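Local coordinates for fructosyl amine: oxygen oxidoreductase (Aspergillus fumigatus, PDB 3DJD), which probably oxidises the carbon-nitrogen bond of fructosyl amines with molecular oxygen, using bound FAD, as a member of the sarcosine oxidase-like flavoenzymes, at residues Val188-Glu193 / Gln223-Lys228; Arg232-Thr237 / Cys337-Asn342; Phe258-Gly263 / Gly410-Pro415; Ala341-Leu346 / Ser363-Lys368. All blocks are in the same frame, centred on the assembly; numbering follows the deposited sequence.

Interaction 2 is wholly buried, and interaction 4, about 8 Å away between centres, is partly so; the two share Ala341 and Asn342, and both touch FAD. Their chemistry is polar: a backbone ladder in interaction 2, arginine grips on carbonyl oxygens in interaction 4, and a salt bridge in each. Interaction 3, about 15 Å from interaction 2 between centres, is buried although water-bridged, without a direct hydrogen bond, yet its Arg411 carries a salt bridge back to Asp339 of interaction 2. Interaction 1, partly buried and about 23 Å from the centre of the chain, combines apolar contacts with water bridges at the adenine end of the cofactor. Phe227 packs on Leu346, linking interactions 1 and 4.

Interaction 1. Residues Val188-Glu193 / Gln223-Lys228; sequences VTLIFE and QFLDFK
Leu190 lays its CD1 methyl over the base of Phe224, with CD1 3.9 Å from Phe224 CB and 3.6 Å from Phe224 O. The two side chains cross at about a right angle. Leu190 CG stands opposite its own carbonyl carbon (chi1 -55°), and the extended second torsion carries CD1 across to the loop, where it also meets Leu225 CD2 in one of the two modelled conformers of that leucine. Phe192 approaches two residues further along the strand and uses its rim: CZ lies 3.7 Å from Phe224 O, which sits in the plane of the ring at its edge, while Leu225 CB comes to the same edge at the longer distance of 4.3 Å from CZ. No direct hydrogen bond joins the segments; water supplies the polar links. One water accepts from Leu190 N and donates to Phe224 O, each at 2.8 Å, so this carbonyl is bonded although apolar carbons crowd it. A second water donates to Val188 O and accepts from Gln223 NE2 at 3.1 Å, with a weak further bond to Gln223 O. Phe224 also packs on Leu215 and touches FAD. Val188 and Thr189 both face Val201, which marks a classic beta bulge. The contact thus fastens an outer strand of a small antiparallel sheet to the loop after strand 212-215, beside the adenine end of the cofactor in a Rossmann-type FAD-binding domain.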
# COMPACT_ATOMS: atom_id res chain seq x y z
N VAL A 188 1.67 -22.42 -3.15
CA VAL A 188 2.82 -22.75 -3.99
C VAL A 188 2.45 -22.84 -5.47
O VAL A 188 3.31 -22.80 -6.34
CB VAL A 188 3.55 -24.07 -3.53
CG1 VAL A 188 4.13 -23.90 -2.11
CG2 VAL A 188 2.62 -25.26 -3.58
N THR A 189 1.16 -23.01 -5.75
CA THR A 189 0.67 -22.92 -7.11
C THR A 189 -0.84 -22.80 -7.09
O THR A 189 -1.51 -23.28 -6.16
CB THR A 189 1.05 -24.18 -7.99
OG1 THR A 189 0.67 -23.95 -9.35
CG2 THR A 189 0.39 -25.51 -7.45
N LEU A 190 -1.36 -22.14 -8.13
CA LEU A 190 -2.78 -22.28 -8.45
C LEU A 190 -3.02 -23.65 -9.10
O LEU A 190 -2.07 -24.26 -9.64
CB LEU A 190 -3.23 -21.15 -9.38
CG LEU A 190 -2.95 -19.73 -8.84
CD1 LEU A 190 -3.32 -18.68 -9.94
CD2 LEU A 190 -3.73 -19.44 -7.56
N ILE A 191 -4.25 -24.12 -9.03
CA ILE A 191 -4.60 -25.43 -9.63
C ILE A 191 -5.07 -25.13 -11.07
O ILE A 191 -6.15 -24.55 -11.27
CB ILE A 191 -5.77 -26.12 -8.87
CG1 ILE A 191 -5.41 -26.40 -7.40
CG2 ILE A 191 -6.22 -27.47 -9.60
CD1 ILE A 191 -6.59 -26.95 -6.56
N PHE A 192 -4.27 -25.52 -12.05
CA PHE A 192 -4.61 -25.29 -13.47
C PHE A 192 -5.17 -26.58 -14.07
O PHE A 192 -4.47 -27.59 -14.16
CB PHE A 192 -3.40 -24.81 -14.27
CG PHE A 192 -3.03 -23.38 -13.97
CD1 PHE A 192 -3.67 -22.33 -14.61
CD2 PHE A 192 -2.06 -23.07 -13.00
CE1 PHE A 192 -3.34 -20.98 -14.34
CE2 PHE A 192 -1.71 -21.73 -12.72
CZ PHE A 192 -2.35 -20.69 -13.39
N GLU A 193 -6.44 -26.53 -14.44
CA GLU A 193 -7.14 -27.72 -14.91
C GLU A 193 -8.01 -27.31 -16.09
O GLU A 193 -8.92 -26.47 -15.95
CB GLU A 193 -7.99 -28.30 -13.80
CG GLU A 193 -8.78 -29.54 -14.16
CD GLU A 193 -9.82 -29.86 -13.11
OE1 GLU A 193 -9.43 -30.31 -12.01
OE2 GLU A 193 -11.03 -29.66 -13.37
N GLN A 223 4.00 -14.31 -9.23
CA GLN A 223 4.50 -15.65 -8.97
C GLN A 223 3.56 -16.74 -9.52
O GLN A 223 4.01 -17.83 -9.90
CB GLN A 223 4.68 -15.86 -7.46
CG GLN A 223 5.34 -17.17 -7.12
CD GLN A 223 5.46 -17.37 -5.65
OE1 GLN A 223 5.80 -16.43 -4.90
NE2 GLN A 223 5.18 -18.59 -5.21
N PHE A 224 2.27 -16.43 -9.58
CA PHE A 224 1.22 -17.46 -9.75
C PHE A 224 0.59 -17.55 -11.12
O PHE A 224 -0.10 -18.53 -11.45
CB PHE A 224 0.13 -17.23 -8.72
CG PHE A 224 0.64 -17.19 -7.33
CD1 PHE A 224 1.02 -18.36 -6.70
CD2 PHE A 224 0.77 -15.98 -6.64
CE1 PHE A 224 1.52 -18.34 -5.41
CE2 PHE A 224 1.25 -15.95 -5.33
CZ PHE A 224 1.63 -17.12 -4.72
N LEU A 225 0.75 -16.51 -11.93
CA LEU A 225 0.37 -16.63 -13.33
C LEU A 225 1.03 -15.55 -14.14
O LEU A 225 1.70 -14.66 -13.61
CB LEU A 225 -1.15 -16.59 -13.56
CG LEU A 225 -1.87 -15.25 -13.33
CD1 LEU A 225 -2.94 -15.00 -14.39
CD2 LEU A 225 -2.46 -15.21 -11.95
N ASP A 226 0.80 -15.65 -15.43
CA ASP A 226 1.43 -14.79 -16.43
C ASP A 226 0.59 -13.54 -16.60
O ASP A 226 -0.53 -13.60 -17.14
CB ASP A 226 1.52 -15.55 -17.75
CG ASP A 226 2.30 -14.78 -18.83
OD1 ASP A 226 2.74 -13.64 -18.60
OD2 ASP A 226 2.45 -15.36 -19.92
N PHE A 227 1.09 -12.42 -16.08
CA PHE A 227 0.36 -11.15 -16.17
C PHE A 227 0.65 -10.39 -17.46
O PHE A 227 0.19 -9.25 -17.64
CB PHE A 227 0.65 -10.27 -14.94
CG PHE A 227 -0.20 -10.60 -13.77
CD1 PHE A 227 -1.42 -9.94 -13.58
CD2 PHE A 227 0.18 -11.59 -12.87
CE1 PHE A 227 -2.24 -10.25 -12.49
CE2 PHE A 227 -0.63 -11.91 -11.76
CZ PHE A 227 -1.85 -11.23 -11.58
N LYS A 228 1.41 -11.01 -18.36
CA LYS A 228 1.75 -10.39 -19.67
C LYS A 228 2.30 -8.97 -19.48
O LYS A 228 1.82 -8.00 -20.08
CB LYS A 228 0.51 -10.41 -20.60
CG LYS A 228 -0.21 -11.78 -20.75
CD LYS A 228 0.73 -12.86 -21.24
CE LYS A 228 0.03 -14.13 -21.80
NZ LYS A 228 -1.19 -14.52 -21.06
O HOH W 1 3.85 -20.25 -7.50
O HOH W 2 0.43 -20.73 -9.83

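Interaction 2. Residues Arg232-Thr237 / Cys337-Asn342; sequences RPTAWT and CADTAN. With FAD (flavin-adenine dinucleotide), chain C.
Arg232 and Asp339 run side by side and point the same way, joined by a salt bridge in which NH2 of Arg232 donates to OD2 of Asp339 at 2.9 Å. The guanidinium and carboxylate planes are 72° apart, and the N-H...O angle of 133° shows a bent bond, received on the anti side of the carboxylate. Arg232 starts with CG trans to the backbone N (chi1 -174°), then bends at its third torsion. That bend also lets NE donate to Thr234 OG1, whose hydroxyl donates to Arg232 O at 2.8 Å. This oxygen is gripped from opposite faces, because Asp339 N reaches it too. The backbones form an antiparallel ladder: Arg232 pairs with Asp339 and Thr234 with Cys337 as hydrogen-bonded pairs, with Pro233 and Ala338 as the non-hydrogen-bonded pair between them. This ladder belongs to the large mixed sheet beside the flavin. Trp236 comes from the opposite direction to Asp339 and presents its ring edge, CH2 lying 3.6 Å from Asp339 OD2. That oxygen also forms a salt bridge with Arg411, and Arg232 NH1 bonds Asp407 O. Cys337 turns SG away from its backbone N, bringing it 3.1 Å from FAD O3'.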
# COMPACT_ATOMS: atom_id res chain seq x y z
N ARG A 232 4.60 -4.59 -12.27
CA ARG A 232 5.98 -4.39 -11.86
C ARG A 232 6.06 -4.32 -10.34
O ARG A 232 5.82 -3.25 -9.78
CB ARG A 232 6.54 -3.08 -12.44
CG ARG A 232 8.03 -2.86 -12.18
CD ARG A 232 8.51 -1.46 -12.57
NE ARG A 232 7.99 -0.41 -11.67
CZ ARG A 232 8.05 0.89 -11.94
NH1 ARG A 232 8.60 1.32 -13.08
NH2 ARG A 232 7.58 1.77 -11.06
N PRO A 233 6.40 -5.45 -9.67
CA PRO A 233 6.67 -5.41 -8.22
C PRO A 233 7.76 -4.40 -7.94
O PRO A 233 8.83 -4.45 -8.55
CB PRO A 233 7.13 -6.84 -7.90
CG PRO A 233 6.45 -7.68 -8.94
CD PRO A 233 6.52 -6.82 -10.20
N THR A 234 7.48 -3.48 -7.02
CA THR A 234 8.35 -2.34 -6.77
C THR A 234 8.28 -2.04 -5.28
O THR A 234 7.21 -2.16 -4.67
CB THR A 234 7.93 -1.11 -7.65
OG1 THR A 234 7.83 -1.51 -9.03
CG2 THR A 234 8.95 0.04 -7.52
N ALA A 235 9.42 -1.65 -4.70
CA ALA A 235 9.52 -1.47 -3.26
C ALA A 235 9.86 -0.03 -2.89
O ALA A 235 10.65 0.66 -3.60
CB ALA A 235 10.57 -2.42 -2.65
N TRP A 236 9.27 0.38 -1.78
CA TRP A 236 9.59 1.64 -1.11
C TRP A 236 10.12 1.39 0.32
O TRP A 236 10.25 0.24 0.76
CB TRP A 236 8.43 2.65 -1.19
CG TRP A 236 8.26 3.13 -2.61
CD1 TRP A 236 8.86 4.24 -3.20
CD2 TRP A 236 7.53 2.48 -3.64
NE1 TRP A 236 8.51 4.31 -4.53
CE2 TRP A 236 7.69 3.25 -4.83
CE3 TRP A 236 6.74 1.32 -3.68
CZ2 TRP A 236 7.10 2.89 -6.05
CZ3 TRP A 236 6.13 0.96 -4.90
CH2 TRP A 236 6.31 1.75 -6.07
N THR A 237 10.42 2.46 1.03
CA THR A 237 11.25 2.40 2.20
C THR A 237 10.62 3.24 3.32
O THR A 237 10.02 4.29 3.06
CB THR A 237 12.68 2.94 1.87
OG1 THR A 237 12.57 4.09 1.04
CG2 THR A 237 13.47 1.89 1.08
N CYS A 337 4.80 -3.08 -3.36
CA CYS A 337 3.51 -3.10 -4.05
C CYS A 337 3.81 -3.48 -5.50
O CYS A 337 4.90 -4.03 -5.77
CB CYS A 337 2.76 -1.77 -3.89
SG CYS A 337 0.99 -1.86 -4.30
N ALA A 338 2.87 -3.24 -6.41
CA ALA A 338 3.11 -3.56 -7.81
C ALA A 338 2.39 -2.57 -8.70
O ALA A 338 1.18 -2.37 -8.58
CB ALA A 338 2.69 -5.00 -8.14
N ASP A 339 3.14 -1.99 -9.65
CA ASP A 339 2.60 -0.97 -10.55
C ASP A 339 2.17 -1.55 -11.87
O ASP A 339 2.92 -2.31 -12.50
CB ASP A 339 3.67 0.08 -10.88
CG ASP A 339 4.01 0.98 -9.68
OD1 ASP A 339 3.07 1.39 -8.97
OD2 ASP A 339 5.21 1.29 -9.49
N THR A 340 0.98 -1.14 -12.31
CA THR A 340 0.55 -1.36 -13.69
C THR A 340 1.19 -0.26 -14.56
O THR A 340 1.78 0.72 -14.04
CB THR A 340 -0.97 -1.29 -13.82
OG1 THR A 340 -1.40 -0.03 -13.31
CG2 THR A 340 -1.65 -2.44 -13.04
N ALA A 341 1.10 -0.42 -15.88
CA ALA A 341 1.78 0.49 -16.81
C ALA A 341 1.31 1.96 -16.76
O ALA A 341 2.02 2.87 -17.22
CB ALA A 341 1.68 -0.06 -18.24
N ASN A 342 0.11 2.17 -16.20
CA ASN A 342 -0.47 3.51 -16.02
C ASN A 342 -0.93 3.76 -14.57
O ASN A 342 -1.64 4.74 -14.28
CB ASN A 342 -1.65 3.69 -16.98
CG ASN A 342 -2.74 2.64 -16.81
OD1 ASN A 342 -2.65 1.71 -15.96
ND2 ASN A 342 -3.78 2.75 -17.65
PA FAD C . -0.55 -6.42 0.42
O1A FAD C . -1.32 -5.72 1.47
O2A FAD C . 0.91 -6.31 0.41
O5B FAD C . -0.95 -7.96 0.65
C5B FAD C . -0.44 -9.00 -0.15
C4B FAD C . -0.55 -10.26 0.69
O4B FAD C . -0.15 -11.33 -0.21
C3B FAD C . 0.45 -10.26 1.85
O3B FAD C . -0.25 -10.36 3.07
C2B FAD C . 1.32 -11.50 1.57
O2B FAD C . 1.66 -12.24 2.78
C1B FAD C . 0.40 -12.31 0.61
N9A FAD C . 1.18 -13.40 -0.04
C8A FAD C . 2.45 -13.34 -0.50
N7A FAD C . 2.79 -14.55 -0.99
C5A FAD C . 1.74 -15.38 -0.79
C6A FAD C . 1.50 -16.73 -1.06
N6A FAD C . 2.48 -17.50 -1.57
N1A FAD C . 0.29 -17.25 -0.74
C2A FAD C . -0.67 -16.50 -0.19
N3A FAD C . -0.48 -15.21 0.06
C4A FAD C . 0.72 -14.64 -0.21
N1 FAD C . -1.38 3.60 0.02
C2 FAD C . -2.23 4.62 0.45
O2 FAD C . -3.42 4.58 0.17
N3 FAD C . -1.69 5.70 1.18
C4 FAD C . -0.32 5.78 1.46
O4 FAD C . 0.14 6.72 2.11
C4X FAD C . 0.52 4.74 1.04
N5 FAD C . 1.90 4.80 1.32
C5X FAD C . 2.69 3.66 1.09
C6 FAD C . 3.99 3.63 1.57
C7 FAD C . 4.76 2.48 1.38
C7M FAD C . 6.20 2.44 1.91
C8 FAD C . 4.22 1.40 0.67
C8M FAD C . 5.00 0.11 0.42
C9 FAD C . 2.91 1.42 0.21
C9A FAD C . 2.14 2.56 0.41
N10 FAD C . 0.82 2.61 -0.08
C10 FAD C . -0.01 3.66 0.32
C1' FAD C . 0.29 1.59 -0.99
C2' FAD C . -0.48 0.50 -0.23
O2' FAD C . 0.23 0.14 0.94
C3' FAD C . -0.59 -0.76 -1.11
O3' FAD C . -0.94 -0.38 -2.44
C4' FAD C . -1.65 -1.74 -0.59
O4' FAD C . -1.47 -1.97 0.78
C5' FAD C . -1.42 -3.07 -1.31
O5' FAD C . -2.44 -3.99 -0.96
P FAD C . -2.46 -5.46 -1.58
O1P FAD C . -2.38 -5.44 -3.06
O2P FAD C . -3.53 -6.17 -0.87
O3P FAD C . -1.00 -6.08 -1.07

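Interaction 3. Residues Phe258-Gly263 / Gly410-Pro415; sequences FNIERG and GRFGGP
Phe412 meets Ile260 and Glu261 in the apolar part of this contact. Its CD2 lies 3.9 Å from Ile260 CD1, an oblique approach of the methyl to the ring. Ile260 CG1 is opposite the backbone N (chi1 -160°), which carries CD1 out toward Phe412. Glu261 runs alongside Phe412, pointing the same way, and its aliphatic CG touches Phe412 CB at 3.8 Å; the carboxylate and ring planes are 66° apart. Phe412 CB also lies 3.5 Å from Ile260 O. Arg108 of helix 103-108 packs on both Ile260 and Phe412.

The polar links between the segments run through water. One water accepts from Phe412 N at 2.9 Å and probably donates to Ile260 O, and a second joins Glu261 O to Gly414 N. A third connects Glu261 OE2 with Gly413 N, though the latter bond is weak. Gly413 CA adds a CH...O contact to Glu261 O.

Bonds within residues 258-263 set the turn. Asn259 OD1 accepts from Glu261 N at 2.8 Å, in the carbonyl plane, closing an Asx turn, while Arg262 and Gly263 both face Asn259 in a classic beta bulge. The Glu261 carboxylate is also held by Ser102 OG and Cys101 N.

With apolar contact on one hand and solvent-bridged amides and carbonyls on the other, the chemistry implies a hydrated seam between two loops.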
# COMPACT_ATOMS: atom_id res chain seq x y z
N PHE A 258 3.78 16.19 3.64
CA PHE A 258 4.17 15.43 2.45
C PHE A 258 4.76 16.33 1.37
O PHE A 258 4.16 17.33 1.01
CB PHE A 258 2.98 14.60 1.92
CG PHE A 258 3.21 14.00 0.54
CD1 PHE A 258 3.95 12.85 0.37
CD2 PHE A 258 2.66 14.60 -0.59
CE1 PHE A 258 4.14 12.29 -0.90
CE2 PHE A 258 2.85 14.05 -1.87
CZ PHE A 258 3.59 12.91 -2.02
N ASN A 259 5.95 15.97 0.90
CA ASN A 259 6.58 16.64 -0.23
C ASN A 259 6.90 15.57 -1.27
O ASN A 259 7.68 14.63 -0.99
CB ASN A 259 7.85 17.37 0.21
CG ASN A 259 8.53 18.10 -0.93
OD1 ASN A 259 8.78 17.51 -1.99
ND2 ASN A 259 8.81 19.38 -0.74
N ILE A 260 6.28 15.71 -2.45
CA ILE A 260 6.37 14.73 -3.55
C ILE A 260 7.81 14.43 -4.01
O ILE A 260 8.06 13.39 -4.63
CB ILE A 260 5.47 15.19 -4.76
CG1 ILE A 260 5.13 14.01 -5.70
CG2 ILE A 260 6.08 16.36 -5.50
CD1 ILE A 260 4.29 14.42 -6.90
N GLU A 261 8.75 15.34 -3.70
CA GLU A 261 10.15 15.18 -4.11
C GLU A 261 11.10 14.91 -2.95
O GLU A 261 12.32 14.88 -3.14
CB GLU A 261 10.61 16.43 -4.88
CG GLU A 261 9.75 16.69 -6.10
CD GLU A 261 10.17 17.95 -6.87
OE1 GLU A 261 9.53 18.98 -6.67
OE2 GLU A 261 11.13 17.89 -7.67
N ARG A 262 10.55 14.71 -1.74
CA ARG A 262 11.36 14.53 -0.57
C ARG A 262 10.88 13.35 0.28
O ARG A 262 11.66 12.49 0.67
CB ARG A 262 11.34 15.81 0.29
CG ARG A 262 11.88 17.07 -0.42
CD ARG A 262 13.41 17.04 -0.47
NE ARG A 262 13.95 18.29 -0.99
CZ ARG A 262 14.16 18.56 -2.27
NH1 ARG A 262 13.87 17.66 -3.21
NH2 ARG A 262 14.67 19.74 -2.63
N GLY A 263 9.60 13.33 0.60
CA GLY A 263 9.11 12.33 1.56
C GLY A 263 7.98 12.85 2.42
O GLY A 263 7.43 13.92 2.18
N GLY A 410 5.20 9.10 -12.54
CA GLY A 410 4.71 10.25 -11.76
C GLY A 410 5.31 10.33 -10.37
O GLY A 410 4.79 11.06 -9.49
N ARG A 411 6.37 9.56 -10.15
CA ARG A 411 7.07 9.59 -8.87
C ARG A 411 8.39 10.37 -8.99
O ARG A 411 9.03 10.36 -10.04
CB ARG A 411 7.30 8.19 -8.35
CG ARG A 411 5.99 7.44 -8.02
CD ARG A 411 6.33 6.21 -7.26
NE ARG A 411 5.16 5.38 -6.97
CZ ARG A 411 4.78 4.32 -7.69
NH1 ARG A 411 5.45 3.95 -8.79
NH2 ARG A 411 3.72 3.62 -7.30
N PHE A 412 8.76 11.04 -7.90
CA PHE A 412 9.93 11.90 -7.86
C PHE A 412 10.79 11.62 -6.63
O PHE A 412 10.39 10.85 -5.75
CB PHE A 412 9.49 13.38 -7.87
CG PHE A 412 8.76 13.77 -9.11
CD1 PHE A 412 9.47 14.22 -10.23
CD2 PHE A 412 7.38 13.63 -9.21
CE1 PHE A 412 8.81 14.56 -11.41
CE2 PHE A 412 6.70 13.97 -10.39
CZ PHE A 412 7.41 14.44 -11.49
N GLY A 413 11.94 12.28 -6.55
CA GLY A 413 12.81 12.16 -5.38
C GLY A 413 14.04 11.32 -5.59
O GLY A 413 14.07 10.44 -6.46
N GLY A 414 15.06 11.62 -4.80
CA GLY A 414 16.29 10.86 -4.81
C GLY A 414 16.89 10.89 -6.20
O GLY A 414 17.11 11.96 -6.76
N PRO A 415 17.15 9.71 -6.78
CA PRO A 415 17.81 9.63 -8.08
C PRO A 415 16.90 9.96 -9.26
O PRO A 415 17.38 9.99 -10.40
CB PRO A 415 18.26 8.17 -8.14
CG PRO A 415 17.16 7.47 -7.41
CD PRO A 415 16.84 8.37 -6.23
O HOH W 3 6.92 10.91 -5.60
O HOH W 4 14.95 13.56 -2.65
O HOH W 5 12.95 15.19 -7.21

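Interaction 4. Residues Ala341-Leu346 / Ser363-Lys368; sequences ANREFL and SGRGFK. With FAD (flavin-adenine dinucleotide), chain C.
Arg365 and Arg343 each grip a backbone carbonyl of the other segment side-on, through NE and an NH2 group. Arg365 NE and NH2 bond Arg343 O at 2.9 and 2.8 Å, with the oxygen in the guanidinium plane. Reciprocally, Arg343 NE and NH2 both reach Ser363 O at 3.0 Å; NH2 arrives nearly along the C=O axis, whereas NE is tilted 20° from the carbonyl plane. A water further ties Arg343 NH2, weakly, to Gly364 O.

Face contact comes from Phe345, whose ring lies within 19° of parallel to the Arg365 guanidinium, with Phe345 CE1 over the centre of that group, 3.6 Å from Arg365 CZ. Trp17 and Tyr369 meet Phe345 edge-to-face. Arg343 CB adds a van der Waals contact, 3.7 Å from Ser363 CB.

The ionic term is a salt bridge between Glu344 OE1 and Arg365 NH2 at 3.4 Å, the carboxylate and guanidinium planes 84° apart. Asn70 bonds both partners, through ND2 to OE1 and through OD1 to NH2.

Cofactor bonds come from the backbone: the amides of Gly366, Phe367 and Lys368 donate to FAD O3', N1 and O2, the last at 2.7 Å. Paired arginine bonds, a covered guanidinium face and an ion pair together fix the rotation of Arg365, whose segment continues directly into these amides; their donation at N1 and O2 would probably favour negative charge at that end of a reduced flavin.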
# COMPACT_ATOMS: atom_id res chain seq x y z
N ALA A 341 1.10 -0.42 -15.88
CA ALA A 341 1.78 0.49 -16.81
C ALA A 341 1.31 1.96 -16.76
O ALA A 341 2.02 2.87 -17.22
CB ALA A 341 1.68 -0.06 -18.24
N ASN A 342 0.11 2.17 -16.20
CA ASN A 342 -0.47 3.51 -16.02
C ASN A 342 -0.93 3.76 -14.57
O ASN A 342 -1.64 4.74 -14.28
CB ASN A 342 -1.65 3.69 -16.98
CG ASN A 342 -2.74 2.64 -16.81
OD1 ASN A 342 -2.65 1.71 -15.96
ND2 ASN A 342 -3.78 2.75 -17.65
N ARG A 343 -0.55 2.84 -13.68
CA ARG A 343 -0.93 2.91 -12.25
C ARG A 343 -2.44 2.91 -12.00
O ARG A 343 -2.91 3.36 -10.94
CB ARG A 343 -0.23 4.07 -11.54
CG ARG A 343 1.28 3.81 -11.37
CD ARG A 343 1.95 4.89 -10.56
NE ARG A 343 1.54 4.89 -9.16
CZ ARG A 343 1.78 5.89 -8.32
NH1 ARG A 343 2.45 6.96 -8.75
NH2 ARG A 343 1.38 5.82 -7.04
N GLU A 344 -3.18 2.36 -12.96
CA GLU A 344 -4.59 2.04 -12.75
C GLU A 344 -4.69 0.64 -12.17
O GLU A 344 -3.82 -0.19 -12.42
CB GLU A 344 -5.40 2.13 -14.06
CG GLU A 344 -5.45 3.52 -14.73
CD GLU A 344 -5.99 4.65 -13.84
OE1 GLU A 344 -6.59 4.36 -12.78
OE2 GLU A 344 -5.83 5.85 -14.20
N PHE A 345 -5.74 0.37 -11.39
CA PHE A 345 -5.91 -0.93 -10.74
C PHE A 345 -6.14 -2.07 -11.74
O PHE A 345 -6.57 -1.84 -12.90
CB PHE A 345 -7.06 -0.89 -9.72
CG PHE A 345 -6.88 0.18 -8.65
CD1 PHE A 345 -5.61 0.57 -8.24
CD2 PHE A 345 -8.01 0.76 -8.04
CE1 PHE A 345 -5.44 1.57 -7.25
CE2 PHE A 345 -7.86 1.76 -7.03
CZ PHE A 345 -6.57 2.14 -6.64
N LEU A 346 -5.85 -3.29 -11.31
CA LEU A 346 -6.14 -4.46 -12.13
C LEU A 346 -7.11 -5.34 -11.38
O LEU A 346 -6.74 -6.16 -10.52
CB LEU A 346 -4.86 -5.20 -12.52
CG LEU A 346 -5.04 -6.53 -13.26
CD1 LEU A 346 -5.95 -6.45 -14.49
CD2 LEU A 346 -3.63 -7.04 -13.64
N SER A 363 -0.62 -0.43 -7.28
CA SER A 363 0.24 0.61 -7.85
C SER A 363 0.66 1.64 -6.79
O SER A 363 0.75 2.84 -7.07
CB SER A 363 -0.44 1.29 -9.06
OG SER A 363 -0.69 0.36 -10.12
N GLY A 364 0.96 1.14 -5.59
CA GLY A 364 1.48 1.99 -4.52
C GLY A 364 0.50 2.97 -3.93
O GLY A 364 0.89 3.85 -3.16
N ARG A 365 -0.78 2.81 -4.26
CA ARG A 365 -1.79 3.74 -3.77
C ARG A 365 -3.05 3.06 -3.22
O ARG A 365 -4.08 3.72 -3.06
CB ARG A 365 -2.13 4.82 -4.83
CG ARG A 365 -2.72 4.27 -6.08
CD ARG A 365 -2.65 5.29 -7.22
NE ARG A 365 -3.34 4.79 -8.40
CZ ARG A 365 -4.66 4.87 -8.58
NH1 ARG A 365 -5.44 5.42 -7.65
NH2 ARG A 365 -5.22 4.39 -9.68
N GLY A 366 -2.95 1.78 -2.84
CA GLY A 366 -4.15 1.01 -2.55
C GLY A 366 -4.60 0.98 -1.11
O GLY A 366 -5.67 0.44 -0.82
N PHE A 367 -3.82 1.54 -0.19
CA PHE A 367 -4.25 1.33 1.20
C PHE A 367 -5.53 2.08 1.57
O PHE A 367 -6.43 1.53 2.26
CB PHE A 367 -3.19 1.59 2.28
CG PHE A 367 -3.70 1.17 3.62
CD1 PHE A 367 -3.64 -0.18 4.00
CD2 PHE A 367 -4.44 2.06 4.41
CE1 PHE A 367 -4.21 -0.62 5.21
CE2 PHE A 367 -5.00 1.64 5.63
CZ PHE A 367 -4.87 0.30 6.03
N LYS A 368 -5.66 3.30 1.06
CA LYS A 368 -6.81 4.11 1.38
C LYS A 368 -8.14 3.44 0.95
O LYS A 368 -9.19 3.81 1.44
CB LYS A 368 -6.65 5.51 0.81
CG LYS A 368 -7.22 5.74 -0.53
CD LYS A 368 -7.44 7.26 -0.73
CE LYS A 368 -7.68 7.60 -2.19
NZ LYS A 368 -7.55 9.07 -2.46
PA FAD C . -0.55 -6.42 0.42
O1A FAD C . -1.32 -5.72 1.47
O2A FAD C . 0.91 -6.31 0.41
O5B FAD C . -0.95 -7.96 0.65
C5B FAD C . -0.44 -9.00 -0.15
C4B FAD C . -0.55 -10.26 0.69
O4B FAD C . -0.15 -11.33 -0.21
C3B FAD C . 0.45 -10.26 1.85
O3B FAD C . -0.25 -10.36 3.07
C2B FAD C . 1.32 -11.50 1.57
O2B FAD C . 1.66 -12.24 2.78
C1B FAD C . 0.40 -12.31 0.61
N9A FAD C . 1.18 -13.40 -0.04
C8A FAD C . 2.45 -13.34 -0.50
N7A FAD C . 2.79 -14.55 -0.99
C5A FAD C . 1.74 -15.38 -0.79
C6A FAD C . 1.50 -16.73 -1.06
N6A FAD C . 2.48 -17.50 -1.57
N1A FAD C . 0.29 -17.25 -0.74
C2A FAD C . -0.67 -16.50 -0.19
N3A FAD C . -0.48 -15.21 0.06
C4A FAD C . 0.72 -14.64 -0.21
N1 FAD C . -1.38 3.60 0.02
C2 FAD C . -2.23 4.62 0.45
O2 FAD C . -3.42 4.58 0.17
N3 FAD C . -1.69 5.70 1.18
C4 FAD C . -0.32 5.78 1.46
O4 FAD C . 0.14 6.72 2.11
C4X FAD C . 0.52 4.74 1.04
N5 FAD C . 1.90 4.80 1.32
C5X FAD C . 2.69 3.66 1.09
C6 FAD C . 3.99 3.63 1.57
C7 FAD C . 4.76 2.48 1.38
C7M FAD C . 6.20 2.44 1.91
C8 FAD C . 4.22 1.40 0.67
C8M FAD C . 5.00 0.11 0.42
C9 FAD C . 2.91 1.42 0.21
C9A FAD C . 2.14 2.56 0.41
N10 FAD C . 0.82 2.61 -0.08
C10 FAD C . -0.01 3.66 0.32
C1' FAD C . 0.29 1.59 -0.99
C2' FAD C . -0.48 0.50 -0.23
O2' FAD C . 0.23 0.14 0.94
C3' FAD C . -0.59 -0.76 -1.11
O3' FAD C . -0.94 -0.38 -2.44
C4' FAD C . -1.65 -1.74 -0.59
O4' FAD C . -1.47 -1.97 0.78
C5' FAD C . -1.42 -3.07 -1.31
O5' FAD C . -2.44 -3.99 -0.96
P FAD C . -2.46 -5.46 -1.58
O1P FAD C . -2.38 -5.44 -3.06
O2P FAD C . -3.53 -6.17 -0.87
O3P FAD C . -1.00 -6.08 -1.07
O HOH W 6 1.34 6.33 -4.07